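Local coordinates for aluminum resistance protein (Clostridium novyi, PDB 3I16) that probably acts as a pyridoxal-5'-phosphate-dependent carbon-sulfur lyase of the methionine gamma-lyase family, with a suggested part in aluminum resistance, at residues D155-E158 against P162-E165. Residues are numbered along the deposited sequence; the frame is centred on the assembly and turned at random.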
loop_
_atom_site.group_PDB
_atom_site.type_symbol
_atom_site.label_atom_id
_atom_site.label_comp_id
_atom_site.label_asym_id
_atom_site.label_seq_id
_atom_site.Cartn_x
_atom_site.Cartn_y
_atom_site.Cartn_z
ATOM N N ASP B 155 -23.427 -37.789 12.041
ATOM C CA ASP B 155 -23.426 -37.750 10.586
ATOM C C ASP B 155 -24.780 -37.332 10.034
ATOM O O ASP B 155 -25.809 -37.432 10.706
ATOM C CB ASP B 155 -23.087 -39.149 10.036
ATOM C CG ASP B 155 -21.654 -39.586 10.352
ATOM O OD1 ASP B 155 -20.779 -38.733 10.645
ATOM O OD2 ASP B 155 -21.388 -40.796 10.281
ATOM N N LEU B 156 -24.765 -36.849 8.797
ATOM C CA LEU B 156 -25.990 -36.555 8.098
ATOM C C LEU B 156 -26.605 -37.895 7.723
ATOM O O LEU B 156 -25.941 -38.942 7.764
ATOM C CB LEU B 156 -25.733 -35.752 6.847
ATOM C CG LEU B 156 -25.250 -34.319 6.983
ATOM C CD1 LEU B 156 -24.956 -33.820 5.574
ATOM C CD2 LEU B 156 -26.286 -33.459 7.661
ATOM N N LYS B 157 -27.877 -37.860 7.376
ATOM C CA LYS B 157 -28.587 -39.066 7.018
ATOM C C LYS B 157 -28.160 -39.486 5.611
ATOM O O LYS B 157 -27.550 -38.706 4.893
ATOM C CB LYS B 157 -30.099 -38.834 7.077
ATOM C CG LYS B 157 -30.586 -38.352 8.435
ATOM C CD LYS B 157 -32.020 -38.715 8.672
ATOM C CE LYS B 157 -32.982 -38.104 7.700
ATOM N NZ LYS B 157 -34.236 -38.944 7.650
ATOM N N GLU B 158 -28.475 -40.718 5.231
ATOM C CA GLU B 158 -28.152 -41.213 3.884
ATOM C C GLU B 158 -28.685 -40.276 2.808
ATOM O O GLU B 158 -28.047 -40.108 1.779
ATOM C CB GLU B 158 -28.693 -42.624 3.664
ATOM C CG GLU B 158 -28.108 -43.662 4.614
ATOM N N PRO B 162 -30.099 -33.339 7.785
ATOM C CA PRO B 162 -29.676 -33.450 9.195
ATOM C C PRO B 162 -30.432 -34.539 9.932
ATOM O O PRO B 162 -31.638 -34.704 9.698
ATOM C CB PRO B 162 -30.034 -32.083 9.778
ATOM C CG PRO B 162 -30.041 -31.147 8.589
ATOM C CD PRO B 162 -30.482 -31.964 7.418
ATOM N N ASN B 163 -29.732 -35.295 10.785
ATOM C CA ASN B 163 -30.354 -36.346 11.569
ATOM C C ASN B 163 -30.729 -35.751 12.927
ATOM O O ASN B 163 -30.029 -35.930 13.933
ATOM C CB ASN B 163 -29.413 -37.540 11.745
ATOM C CG ASN B 163 -30.105 -38.726 12.390
ATOM O OD1 ASN B 163 -31.219 -38.608 12.905
ATOM N ND2 ASN B 163 -29.450 -39.880 12.370
ATOM N N LEU B 164 -31.869 -35.071 12.943
ATOM C CA LEU B 164 -32.318 -34.349 14.113
ATOM C C LEU B 164 -32.536 -35.261 15.314
ATOM O O LEU B 164 -32.139 -34.923 16.421
ATOM C CB LEU B 164 -33.577 -33.535 13.796
ATOM C CG LEU B 164 -33.503 -32.483 12.685
ATOM C CD1 LEU B 164 -34.881 -31.807 12.510
ATOM C CD2 LEU B 164 -32.406 -31.428 12.933
ATOM N N GLU B 165 -33.114 -36.432 15.097
ATOM C CA GLU B 165 -33.368 -37.354 16.200
ATOM C C GLU B 165 -32.071 -37.786 16.864
ATOM O O GLU B 165 -31.997 -37.853 18.082
ATOM C CB GLU B 165 -34.171 -38.570 15.735
ATOM C CG GLU B 165 -35.516 -38.178 15.089
ATOM C CD GLU B 165 -36.479 -39.335 14.916
ATOM O OE1 GLU B 165 -36.143 -40.481 15.298
ATOM O OE2 GLU B 165 -37.595 -39.089 14.397
HETATM O O HOH W 1 -26.869 -35.015 11.137
HETATM O O HOH W 2 -26.674 -39.617 11.570
#
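Pro162 receives the Leu156 side chain at its alpha carbon: CD2 of Leu156 is in van der Waals contact with Pro162 CA at 3.7 Å and only loosely approaches Pro162 CD, at 4.5 Å. The proline side chain packs on Ile202 of helix 196-209. At Asn163 the contact turns partly polar. The aliphatic part of Lys157 crosses the asparagine side chain at about a right angle, Lys157 CG coming to 3.6 Å from Asn163 CB, and the lysine chain runs on past the Pro162 carbonyl. The main water bridge donates to Asp155 O and accepts from the Asn163 backbone N at 2.9 Å. A second water links Asp155 O to Asn163 ND2 less certainly, being unusually close, 2.5 Å, to Asp155 O. With CG anti to the backbone N (chi1 -172°), the asparagine directs its amide so that OD1 takes the N-H of Glu166, making Asn163 the N-cap of helix 164-173. The loop between this helix and strand 150-153, outermost in the mixed sheet of this chain, is thus closed directly by apolar packing alone; its polar link depends on water and is probably less rigid than a direct hydrogen bond would make it.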